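Local coordinates for protein pectinesterase (Sitophilus oryzae, PDB 4PMH) that catalyses the hydrolysis of methyl esters in pectin, releasing methanol, and probably serves the rice weevil in digesting plant cell walls, at residues 144-149 against 198-203; 168-171 against 175-178; 101-106 against 150-155. All coordinates share one frame; numbering follows the deposited sequence.

Contact 1. Residues 144-149 against 198-203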
ATOM      1  N   ILE A 144     -19.859   3.983   1.991  1.00 15.50           N
ATOM      2  CA  ILE A 144     -19.001   3.547   3.084  1.00 15.41           C
ATOM      3  C   ILE A 144     -17.653   4.282   3.090  1.00 16.12           C
ATOM      4  O   ILE A 144     -17.025   4.446   4.156  1.00 16.87           O
ATOM      5  CB  ILE A 144     -18.779   2.012   3.069  1.00 15.37           C
ATOM      6  CG1 ILE A 144     -18.043   1.575   1.801  1.00 15.31           C
ATOM      7  CG2 ILE A 144     -20.117   1.301   3.235  1.00 15.66           C
ATOM      8  CD1 ILE A 144     -17.825   0.080   1.674  1.00 15.87           C
ATOM      9  N   GLY A 145     -17.213   4.718   1.903  1.00 15.49           N
ATOM     10  CA  GLY A 145     -15.984   5.490   1.752  1.00 15.79           C
ATOM     11  C   GLY A 145     -14.716   4.655   1.646  1.00 15.27           C
ATOM     12  O   GLY A 145     -14.746   3.404   1.713  1.00 15.44           O
ATOM     13  N   THR A 146     -13.599   5.347   1.469  1.00 15.05           N
ATOM     14  CA  THR A 146     -12.348   4.706   1.049  1.00 15.59           C
ATOM     15  C   THR A 146     -11.786   3.703   2.068  1.00 15.24           C
ATOM     16  O   THR A 146     -11.485   2.549   1.711  1.00 15.05           O
ATOM     17  CB  THR A 146     -11.301   5.759   0.634  1.00 16.26           C
ATOM     18  OG1 THR A 146     -11.837   6.547  -0.444  1.00 16.05           O
ATOM     19  CG2 THR A 146     -10.005   5.103   0.160  1.00 16.49           C
ATOM     20  N   SER A 147     -11.670   4.110   3.322  1.00 15.91           N
ATOM     21  CA  SER A 147     -11.231   3.171   4.358  1.00 17.30           C
ATOM     22  C   SER A 147     -12.139   1.938   4.440  1.00 16.05           C
ATOM     23  O   SER A 147     -11.643   0.844   4.582  1.00 15.21           O
ATOM     24  CB  SER A 147     -11.170   3.834   5.741  1.00 19.10           C
ATOM     25  OG  SER A 147     -10.404   5.006   5.707  1.00 23.20           O
ATOM     26  N   CYS A 148     -13.464   2.111   4.372  1.00 15.67           N
ATOM     27  CA  CYS A 148     -14.387   0.971   4.518  1.00 15.14           C
ATOM     28  C   CYS A 148     -14.478   0.074   3.262  1.00 14.40           C
ATOM     29  O   CYS A 148     -15.051  -1.026   3.298  1.00 14.64           O
ATOM     30  CB  CYS A 148     -15.791   1.444   4.945  1.00 16.01           C
ATOM     31  SG  CYS A 148     -15.883   1.992   6.674  1.00 17.55           S
ATOM     32  N   SER A 149     -13.903   0.518   2.153  1.00 13.22           N
ATOM     33  CA  SER A 149     -13.843  -0.312   0.960  1.00 12.74           C
ATOM     34  C   SER A 149     -12.817  -1.458   1.104  1.00 12.75           C
ATOM     35  O   SER A 149     -12.753  -2.333   0.235  1.00 12.98           O
ATOM     36  CB  SER A 149     -13.527   0.536  -0.268  1.00 12.65           C
ATOM     37  OG  SER A 149     -12.138   0.849  -0.344  1.00 13.17           O
ATOM     38  N   HIS A 198      -7.380  -1.349  -8.798  1.00 15.17           N
ATOM     39  CA  HIS A 198      -7.215  -0.330  -9.808  1.00 16.08           C
ATOM     40  C   HIS A 198      -6.829   0.969  -9.143  1.00 15.58           C
ATOM     41  O   HIS A 198      -5.634   1.292  -9.096  1.00 13.88           O
ATOM     42  CB  HIS A 198      -8.456  -0.242 -10.669  1.00 17.43           C
ATOM     43  CG  HIS A 198      -8.522  -1.338 -11.673  1.00 19.03           C
ATOM     44  ND1 HIS A 198      -9.132  -2.544 -11.414  1.00 20.75           N
ATOM     45  CD2 HIS A 198      -7.980  -1.444 -12.906  1.00 20.60           C
ATOM     46  CE1 HIS A 198      -8.977  -3.342 -12.452  1.00 21.30           C
ATOM     47  NE2 HIS A 198      -8.286  -2.697 -13.372  1.00 21.72           N
ATOM     48  N   GLN A 199      -7.803   1.696  -8.603  1.00 16.44           N
ATOM     49  CA  GLN A 199      -7.527   2.927  -7.866  1.00 16.56           C
ATOM     50  C   GLN A 199      -7.470   2.622  -6.372  1.00 16.45           C
ATOM     51  O   GLN A 199      -8.402   2.046  -5.845  1.00 14.80           O
ATOM     52  CB  GLN A 199      -8.620   3.956  -8.157  1.00 18.70           C
ATOM     53  CG  GLN A 199      -8.356   5.339  -7.609  1.00 20.63           C
ATOM     54  CD  GLN A 199      -9.310   6.400  -8.176  1.00 23.07           C
ATOM     55  OE1 GLN A 199     -10.074   6.147  -9.120  1.00 27.57           O
ATOM     56  NE2 GLN A 199      -9.267   7.586  -7.603  1.00 24.19           N
ATOM     57  N   ASP A 200      -6.386   3.026  -5.693  1.00 15.51           N
ATOM     58  CA  ASP A 200      -6.239   2.873  -4.234  1.00 15.35           C
ATOM     59  C   ASP A 200      -6.075   1.424  -3.777  1.00 14.48           C
ATOM     60  O   ASP A 200      -6.450   1.054  -2.664  1.00 13.02           O
ATOM     61  CB  ASP A 200      -7.393   3.545  -3.466  1.00 16.70           C
ATOM     62  CG  ASP A 200      -7.439   5.061  -3.665  1.00 17.62           C
ATOM     63  OD1 ASP A 200      -6.533   5.645  -4.274  1.00 17.74           O
ATOM     64  OD2 ASP A 200      -8.400   5.666  -3.192  1.00 19.68           O
ATOM     65  N   THR A 201      -5.479   0.609  -4.631  1.00 13.50           N
ATOM     66  CA  THR A 201      -5.217  -0.791  -4.285  1.00 13.16           C
ATOM     67  C   THR A 201      -4.628  -0.999  -2.886  1.00 12.69           C
ATOM     68  O   THR A 201      -5.180  -1.766  -2.089  1.00 13.03           O
ATOM     69  CB  THR A 201      -4.320  -1.456  -5.340  1.00 12.79           C
ATOM     70  OG1 THR A 201      -4.902  -1.274  -6.637  1.00 12.43           O
ATOM     71  CG2 THR A 201      -4.086  -2.929  -5.032  1.00 12.48           C
ATOM     72  N   LEU A 202      -3.511  -0.359  -2.588  1.00 12.17           N
ATOM     73  CA  LEU A 202      -2.801  -0.601  -1.334  1.00 11.63           C
ATOM     74  C   LEU A 202      -2.744   0.686  -0.532  1.00 10.97           C
ATOM     75  O   LEU A 202      -2.134   1.661  -0.960  1.00 10.65           O
ATOM     76  CB  LEU A 202      -1.383  -1.143  -1.570  1.00 11.88           C
ATOM     77  CG  LEU A 202      -0.439  -1.114  -0.369  1.00 12.12           C
ATOM     78  CD1 LEU A 202      -1.053  -1.828   0.821  1.00 12.53           C
ATOM     79  CD2 LEU A 202       0.920  -1.733  -0.700  1.00 12.43           C
ATOM     80  N   TYR A 203      -3.414   0.684   0.618  1.00 10.87           N
ATOM     81  CA  TYR A 203      -3.391   1.790   1.563  1.00 11.28           C
ATOM     82  C   TYR A 203      -2.281   1.463   2.560  1.00 10.95           C
ATOM     83  O   TYR A 203      -2.517   0.842   3.587  1.00 10.64           O
ATOM     84  CB  TYR A 203      -4.741   1.913   2.270  1.00 12.00           C
ATOM     85  CG  TYR A 203      -5.034   3.225   3.003  1.00 13.15           C
ATOM     86  CD1 TYR A 203      -4.063   4.197   3.196  1.00 14.04           C
ATOM     87  CD2 TYR A 203      -6.311   3.472   3.531  1.00 14.03           C
ATOM     88  CE1 TYR A 203      -4.355   5.381   3.865  1.00 14.61           C
ATOM     89  CE2 TYR A 203      -6.601   4.650   4.213  1.00 15.25           C
ATOM     90  CZ  TYR A 203      -5.620   5.595   4.374  1.00 15.42           C
ATOM     91  OH  TYR A 203      -5.886   6.766   5.039  1.00 18.17           O
TER

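Contact 2. Residues 168-171 against 175-178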
ATOM      1  N   ASN A 168      -9.456  -6.150  -4.605  1.00 13.59           N
ATOM      2  CA  ASN A 168     -10.724  -5.433  -4.703  1.00 13.65           C
ATOM      3  C   ASN A 168     -10.937  -5.106  -6.189  1.00 14.42           C
ATOM      4  O   ASN A 168     -10.240  -4.281  -6.777  1.00 13.78           O
ATOM      5  CB  ASN A 168     -10.722  -4.197  -3.808  1.00 13.51           C
ATOM      6  CG  ASN A 168     -12.112  -3.602  -3.619  1.00 12.89           C
ATOM      7  OD1 ASN A 168     -12.995  -3.742  -4.481  1.00 12.13           O
ATOM      8  ND2 ASN A 168     -12.317  -2.944  -2.478  1.00 12.34           N
ATOM      9  N   SER A 169     -11.901  -5.790  -6.787  1.00 15.95           N
ATOM     10  CA  SER A 169     -12.011  -5.883  -8.237  1.00 17.86           C
ATOM     11  C   SER A 169     -12.859  -4.760  -8.823  1.00 20.05           C
ATOM     12  O   SER A 169     -13.130  -4.756 -10.011  1.00 22.81           O
ATOM     13  CB  SER A 169     -12.581  -7.241  -8.647  1.00 18.34           C
ATOM     14  OG  SER A 169     -13.892  -7.462  -8.137  1.00 18.75           O
ATOM     15  N   ALA A 170     -13.256  -3.802  -8.005  1.00 20.79           N
ATOM     16  CA  ALA A 170     -14.080  -2.692  -8.489  1.00 22.74           C
ATOM     17  C   ALA A 170     -13.363  -1.891  -9.573  1.00 25.14           C
ATOM     18  O   ALA A 170     -12.289  -1.327  -9.334  1.00 25.57           O
ATOM     19  CB  ALA A 170     -14.477  -1.774  -7.351  1.00 21.60           C
ATOM     20  N   LYS A 171     -13.977  -1.870 -10.752  1.00 26.54           N
ATOM     21  CA  LYS A 171     -13.563  -1.035 -11.873  1.00 30.28           C
ATOM     22  C   LYS A 171     -14.823  -0.504 -12.619  1.00 28.63           C
ATOM     23  O   LYS A 171     -14.815  -0.316 -13.833  1.00 28.29           O
ATOM     24  CB  LYS A 171     -12.645  -1.831 -12.814  1.00 32.75           C
ATOM     25  CG  LYS A 171     -13.169  -3.216 -13.179  1.00 35.31           C
ATOM     26  CD  LYS A 171     -12.225  -3.971 -14.112  1.00 38.22           C
ATOM     27  CE  LYS A 171     -12.609  -3.818 -15.579  1.00 41.53           C
ATOM     28  NZ  LYS A 171     -11.838  -4.751 -16.458  1.00 44.19           N
ATOM     29  N   ASP A 175     -14.144   6.669 -11.720  1.00 30.35           N
ATOM     30  CA  ASP A 175     -14.035   7.477 -10.502  1.00 31.06           C
ATOM     31  C   ASP A 175     -13.986   6.667  -9.192  1.00 28.12           C
ATOM     32  O   ASP A 175     -13.841   7.260  -8.123  1.00 29.65           O
ATOM     33  CB  ASP A 175     -15.203   8.490 -10.425  1.00 33.08           C
ATOM     34  CG  ASP A 175     -14.987   9.744 -11.295  1.00 35.62           C
ATOM     35  OD1 ASP A 175     -13.937   9.866 -11.962  1.00 37.33           O
ATOM     36  OD2 ASP A 175     -15.887  10.622 -11.303  1.00 38.41           O
ATOM     37  N   GLN A 176     -14.105   5.344  -9.245  1.00 26.25           N
ATOM     38  CA  GLN A 176     -14.204   4.555  -8.001  1.00 24.03           C
ATOM     39  C   GLN A 176     -12.852   4.236  -7.332  1.00 22.65           C
ATOM     40  O   GLN A 176     -11.933   3.809  -7.992  1.00 24.14           O
ATOM     41  CB  GLN A 176     -14.963   3.247  -8.243  1.00 23.88           C
ATOM     42  CG  GLN A 176     -16.443   3.439  -8.597  1.00 24.59           C
ATOM     43  CD  GLN A 176     -17.204   2.134  -8.596  1.00 24.96           C
ATOM     44  OE1 GLN A 176     -16.607   1.052  -8.666  1.00 23.79           O
ATOM     45  NE2 GLN A 176     -18.534   2.217  -8.506  1.00 25.91           N
ATOM     46  N   GLN A 177     -12.785   4.419  -6.012  1.00 21.18           N
ATOM     47  CA  GLN A 177     -11.646   4.012  -5.180  1.00 19.52           C
ATOM     48  C   GLN A 177     -12.020   2.682  -4.553  1.00 17.53           C
ATOM     49  O   GLN A 177     -13.171   2.501  -4.167  1.00 16.73           O
ATOM     50  CB  GLN A 177     -11.398   5.021  -4.040  1.00 20.22           C
ATOM     51  CG  GLN A 177     -11.148   6.466  -4.466  1.00 21.49           C
ATOM     52  CD  GLN A 177     -12.434   7.236  -4.780  1.00 23.96           C
ATOM     53  OE1 GLN A 177     -13.541   6.767  -4.518  1.00 23.91           O
ATOM     54  NE2 GLN A 177     -12.283   8.430  -5.347  1.00 27.07           N
ATOM     55  N   ALA A 178     -11.074   1.755  -4.429  1.00 15.62           N
ATOM     56  CA  ALA A 178     -11.384   0.445  -3.855  1.00 14.35           C
ATOM     57  C   ALA A 178     -10.119  -0.225  -3.318  1.00 13.92           C
ATOM     58  O   ALA A 178      -9.271  -0.678  -4.078  1.00 13.25           O
ATOM     59  CB  ALA A 178     -12.057  -0.443  -4.890  1.00 14.34           C
TER
HETATM   60  O   HOH W   1      -9.258  -1.058  -6.926  1.00 17.25           O
HETATM   61  O   HOH W   2     -10.724   0.951  -8.352  1.00 18.49           O

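Contact 3. Residues 101-106 against 150-155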
ATOM      1  N   THR A 101      -4.494 -18.745  -3.498  1.00 17.80           N
ATOM      2  CA  THR A 101      -5.351 -18.350  -2.401  1.00 17.03           C
ATOM      3  C   THR A 101      -5.765 -16.906  -2.629  1.00 16.66           C
ATOM      4  O   THR A 101      -4.941 -16.013  -2.554  1.00 16.61           O
ATOM      5  CB  THR A 101      -4.622 -18.507  -1.066  1.00 16.98           C
ATOM      6  OG1 THR A 101      -4.059 -19.824  -0.988  1.00 17.38           O
ATOM      7  CG2 THR A 101      -5.591 -18.289   0.086  1.00 17.07           C
ATOM      8  N   LEU A 102      -7.035 -16.693  -2.947  1.00 15.56           N
ATOM      9  CA  LEU A 102      -7.525 -15.388  -3.399  1.00 15.18           C
ATOM     10  C   LEU A 102      -8.689 -14.908  -2.527  1.00 14.78           C
ATOM     11  O   LEU A 102      -9.711 -15.591  -2.413  1.00 15.85           O
ATOM     12  CB  LEU A 102      -7.973 -15.480  -4.849  1.00 15.50           C
ATOM     13  CG  LEU A 102      -8.674 -14.240  -5.423  1.00 15.64           C
ATOM     14  CD1 LEU A 102      -7.696 -13.075  -5.430  1.00 15.73           C
ATOM     15  CD2 LEU A 102      -9.225 -14.495  -6.819  1.00 16.33           C
ATOM     16  N   ILE A 103      -8.514 -13.747  -1.900  1.00 13.96           N
ATOM     17  CA  ILE A 103      -9.524 -13.120  -1.105  1.00 13.59           C
ATOM     18  C   ILE A 103      -9.984 -11.920  -1.913  1.00 14.23           C
ATOM     19  O   ILE A 103      -9.199 -11.006  -2.132  1.00 13.90           O
ATOM     20  CB  ILE A 103      -8.938 -12.646   0.233  1.00 13.76           C
ATOM     21  CG1 ILE A 103      -8.186 -13.796   0.931  1.00 13.73           C
ATOM     22  CG2 ILE A 103     -10.035 -12.089   1.128  1.00 13.80           C
ATOM     23  CD1 ILE A 103      -7.366 -13.356   2.119  1.00 13.65           C
ATOM     24  N   THR A 104     -11.227 -11.926  -2.381  1.00 13.80           N
ATOM     25  CA  THR A 104     -11.632 -10.940  -3.360  1.00 14.61           C
ATOM     26  C   THR A 104     -13.067 -10.454  -3.195  1.00 14.44           C
ATOM     27  O   THR A 104     -13.952 -11.243  -2.864  1.00 14.53           O
ATOM     28  CB  THR A 104     -11.453 -11.484  -4.807  1.00 14.68           C
ATOM     29  OG1 THR A 104     -11.883 -10.488  -5.738  1.00 16.08           O
ATOM     30  CG2 THR A 104     -12.254 -12.780  -5.070  1.00 15.12           C
ATOM     31  N   LEU A 105     -13.282  -9.168  -3.458  1.00 14.47           N
ATOM     32  CA  LEU A 105     -14.626  -8.587  -3.516  1.00 15.27           C
ATOM     33  C   LEU A 105     -14.624  -7.438  -4.507  1.00 15.36           C
ATOM     34  O   LEU A 105     -13.565  -6.887  -4.786  1.00 14.61           O
ATOM     35  CB  LEU A 105     -15.030  -8.053  -2.143  1.00 15.59           C
ATOM     36  CG  LEU A 105     -15.414  -9.048  -1.060  1.00 15.92           C
ATOM     37  CD1 LEU A 105     -15.527  -8.351   0.278  1.00 16.07           C
ATOM     38  CD2 LEU A 105     -16.722  -9.736  -1.416  1.00 16.18           C
ATOM     39  N   ASN A 106     -15.798  -7.117  -5.061  1.00 15.33           N
ATOM     40  CA  ASN A 106     -16.019  -5.895  -5.866  1.00 15.93           C
ATOM     41  C   ASN A 106     -16.744  -4.933  -4.931  1.00 16.26           C
ATOM     42  O   ASN A 106     -17.969  -4.983  -4.790  1.00 14.82           O
ATOM     43  CB  ASN A 106     -16.882  -6.205  -7.105  1.00 16.89           C
ATOM     44  CG  ASN A 106     -17.114  -4.993  -8.016  1.00 17.76           C
ATOM     45  OD1 ASN A 106     -16.963  -3.835  -7.628  1.00 15.96           O
ATOM     46  ND2 ASN A 106     -17.545  -5.277  -9.243  1.00 19.67           N
ATOM     47  N   THR A 150     -12.041  -1.451   2.195  1.00 12.00           N
ATOM     48  CA  THR A 150     -10.878  -2.336   2.329  1.00 11.77           C
ATOM     49  C   THR A 150     -11.282  -3.783   2.453  1.00 11.55           C
ATOM     50  O   THR A 150     -12.114  -4.119   3.294  1.00 10.99           O
ATOM     51  CB  THR A 150     -10.001  -1.965   3.543  1.00 11.79           C
ATOM     52  OG1 THR A 150      -9.471  -0.645   3.384  1.00 11.59           O
ATOM     53  CG2 THR A 150      -8.834  -2.944   3.684  1.00 11.90           C
ATOM     54  N   VAL A 151     -10.679  -4.636   1.631  1.00 11.43           N
ATOM     55  CA  VAL A 151     -10.932  -6.088   1.691  1.00 11.97           C
ATOM     56  C   VAL A 151     -10.197  -6.775   2.865  1.00 11.59           C
ATOM     57  O   VAL A 151     -10.804  -7.530   3.619  1.00 11.58           O
ATOM     58  CB  VAL A 151     -10.625  -6.766   0.332  1.00 12.13           C
ATOM     59  CG1 VAL A 151     -10.674  -8.282   0.426  1.00 12.60           C
ATOM     60  CG2 VAL A 151     -11.581  -6.245  -0.729  1.00 12.74           C
ATOM     61  N   PHE A 152      -8.918  -6.465   3.037  1.00 11.55           N
ATOM     62  CA  PHE A 152      -8.096  -6.981   4.140  1.00 11.53           C
ATOM     63  C   PHE A 152      -7.558  -5.774   4.944  1.00 11.66           C
ATOM     64  O   PHE A 152      -6.737  -4.998   4.449  1.00 11.02           O
ATOM     65  CB  PHE A 152      -6.960  -7.793   3.523  1.00 11.54           C
ATOM     66  CG  PHE A 152      -6.331  -8.825   4.425  1.00 11.67           C
ATOM     67  CD1 PHE A 152      -5.628  -8.453   5.568  1.00 11.91           C
ATOM     68  CD2 PHE A 152      -6.326 -10.166   4.051  1.00 11.62           C
ATOM     69  CE1 PHE A 152      -5.008  -9.414   6.362  1.00 11.82           C
ATOM     70  CE2 PHE A 152      -5.696 -11.128   4.826  1.00 12.12           C
ATOM     71  CZ  PHE A 152      -5.027 -10.744   5.987  1.00 12.21           C
ATOM     72  N   TRP A 153      -8.023  -5.625   6.190  1.00 12.47           N
ATOM     73  CA  TRP A 153      -7.831  -4.414   6.983  1.00 12.92           C
ATOM     74  C   TRP A 153      -7.054  -4.755   8.264  1.00 12.88           C
ATOM     75  O   TRP A 153      -7.563  -5.447   9.130  1.00 12.37           O
ATOM     76  CB  TRP A 153      -9.197  -3.828   7.340  1.00 14.00           C
ATOM     77  CG  TRP A 153      -9.185  -2.415   7.879  1.00 15.87           C
ATOM     78  CD1 TRP A 153      -8.128  -1.730   8.423  1.00 16.38           C
ATOM     79  CD2 TRP A 153     -10.310  -1.535   7.958  1.00 17.35           C
ATOM     80  NE1 TRP A 153      -8.524  -0.474   8.813  1.00 16.60           N
ATOM     81  CE2 TRP A 153      -9.863  -0.333   8.541  1.00 17.54           C
ATOM     82  CE3 TRP A 153     -11.651  -1.642   7.568  1.00 19.19           C
ATOM     83  CZ2 TRP A 153     -10.703   0.755   8.735  1.00 19.69           C
ATOM     84  CZ3 TRP A 153     -12.494  -0.566   7.776  1.00 19.62           C
ATOM     85  CH2 TRP A 153     -12.018   0.624   8.348  1.00 20.05           C
ATOM     86  N   VAL A 154      -5.816  -4.279   8.362  1.00 13.09           N
ATOM     87  CA  VAL A 154      -4.934  -4.639   9.472  1.00 13.68           C
ATOM     88  C   VAL A 154      -4.772  -3.438  10.396  1.00 14.06           C
ATOM     89  O   VAL A 154      -4.172  -2.439  10.002  1.00 13.46           O
ATOM     90  CB  VAL A 154      -3.544  -5.062   8.969  1.00 13.78           C
ATOM     91  CG1 VAL A 154      -2.652  -5.479  10.133  1.00 14.48           C
ATOM     92  CG2 VAL A 154      -3.657  -6.178   7.954  1.00 13.94           C
ATOM     93  N   LYS A 155      -5.317  -3.554  11.608  1.00 15.28           N
ATOM     94  CA  LYS A 155      -5.166  -2.578  12.682  1.00 16.58           C
ATOM     95  C   LYS A 155      -4.387  -3.121  13.877  1.00 16.75           C
ATOM     96  O   LYS A 155      -4.490  -2.559  14.951  1.00 18.24           O
ATOM     97  CB  LYS A 155      -6.551  -2.124  13.174  1.00 18.17           C
ATOM     98  CG  LYS A 155      -7.300  -1.293  12.153  1.00 20.43           C
ATOM     99  CD  LYS A 155      -8.712  -0.936  12.609  1.00 22.34           C
ATOM    100  CE  LYS A 155      -8.760   0.355  13.418  1.00 25.32           C
ATOM    101  NZ  LYS A 155      -8.658   1.576  12.572  1.00 26.44           N
TER

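Contact 1. Residues 144-149 against 198-203
In the active-site region of this right-handed parallel beta-helix, the short helix 145-148 comes up to the turn and strand start of 198-203 at two points: Thr146 meets Asp200, and Ser147 meets Tyr203. Asp200 is by similarity the proton donor of the esterase, and its side chain also touches Gln177, a likely substrate-binding residue. Thr146 offers its methyl group rather than its hydroxyl: with CG2 anti to the backbone N and OG1 beside that nitrogen (chi1 -59°), CG2 stops 3.8 Å from OD2 of Asp200. The two side chains cross at about a right angle, and the approach is a van der Waals one, so OD2 meets a methyl carbon here. Ser147 comes to the rim of the Tyr203 ring, its OG lying near the ring plane 4.1 Å from CE2. The same tyrosine stacks with Phe229 and touches Gln182 of strand 181-183. Little surface is shared, and segment 144-149 has further ties: Cys148 is joined by a disulfide to Cys137 in helix 131-138, and Ser149 OG has a bond with Val179 N. The carbonyl of Thr146 accepts twice from Ser149, the residue just after the helix: from Ser149 N at 3.2 Å and, on a lone pair in the carbonyl plane, from Ser149 OG at 2.7 Å.

Contact 2. Residues 168-171 against 175-178
The methyl group of Ala178 sits over the flat amide of Asn168, with CB of Ala178 3.4 Å from CG of Asn168 and almost as near to OD1 and ND2. Beside it, CB of Ala170 packs on the same Ala178 CB at 3.7 Å. Ala170 CB also meets OE1 of Gln176, at 3.8 Å, an oxygen brought up by an extended chain and hydrogen-bonded to ND2 of Asn172. Two waters lie between the backbones: one is 2.9 Å from Ala178 O and only weakly linked to Asn168 O, the other 2.9 Å from Ala170 O and 3.1 Å from Gln176 O. Further out, Asn168 ND2 bonds to the carbonyls of Met107 and Val179, which fixes how the amide plane is turned beneath the methyl. Replacing Asn168 by an alanine would remove that amide and probably leave both carbonyls without this donor and a gap under Ala178. Lys171, whose CB points away from 175-178, forms a salt bridge through NZ with Asp246. The whole is a turn region of the parallel beta-helix, the loop from strand 165-168 to strand 181-183, and it carries Gln177, a substrate-binding residue by similarity, bonded to Gln110.

Contact 3. Residues 101-106 against 150-155
Ile103 of strand 101-105 meets Val151, the residue leading into strand 152-154, inside the parallel beta-helix, and with Leu105 and Phe152 they form an entirely buried, apolar contact. Strand 101-105 belongs to one of the long sheets, beside strand 165-168, whereas strand 152-154 lies in a smaller sheet beside strand 181-183, and the side chains meet in the interior of the coil. The packing is closest around Ile103, which uses two branches. Its CG2, anti to the backbone N, comes to 3.9 Å from CG1 of Val151, the two side chains sliding past each other in opposite directions. Its CD1, carried forward by an extended chi2 of 169°, reaches the rim of the Phe152 ring in the ring plane, with CD2 and CE2 of Phe152 both 3.9 Å away; the methyl thus meets the edge and not the face. Val151 divides its branches between two partners: with chi1 at 171°, CG1 serves Ile103 while CG2 turns to Leu105. There the fit is slacker, since Leu105 offers only CB, 4.1 Å from CG2 of Val151. Val151 also packs on Asn168, and Phe152 on Ile166 and Leu181, so strands 165-168 and 181-183 complete the surroundings. The other side of strand 101-105 is more open and mixed, with Leu102 beside the polar Thr104. CB of Thr104 points away from 150-155, and its OG1 bonds to Glu167 OE1; Asn106, exposed where the strand has ended, pairs with Asn172. The polar ends of Thr104 and Asn106 thus find partners away from this contact, while carbon alone meets carbon between the side chains within. Such a contact has no directional bond to set it, so what holds it is probably dispersion and the exclusion of water.

Overall arrangement
Contacts 1 and 2 lie on the same side of the chain's centre, and each of the three contacts touches the other two. Contacts 1 and 2, with centres about 8 Å apart, meet where Ala178 N approaches the O of Gln199, by similarity the transition-state stabilizer, at 3.0 Å, a probable hydrogen bond; this links the loop bearing Gln177 to the turn bearing Asp200. The side chain of Asp200 in turn comes within about 4 Å of that of Asp226, by similarity the nucleophile. Contact 3 joins contact 2 through Ser169 N and Leu105 O, 2.8 Å apart. It stands back from catalysis: the side chain of Val151 is about 11 Å from that of Asp200. Contacts 1 and 3 touch through Trp153, which packs against helix 145-148.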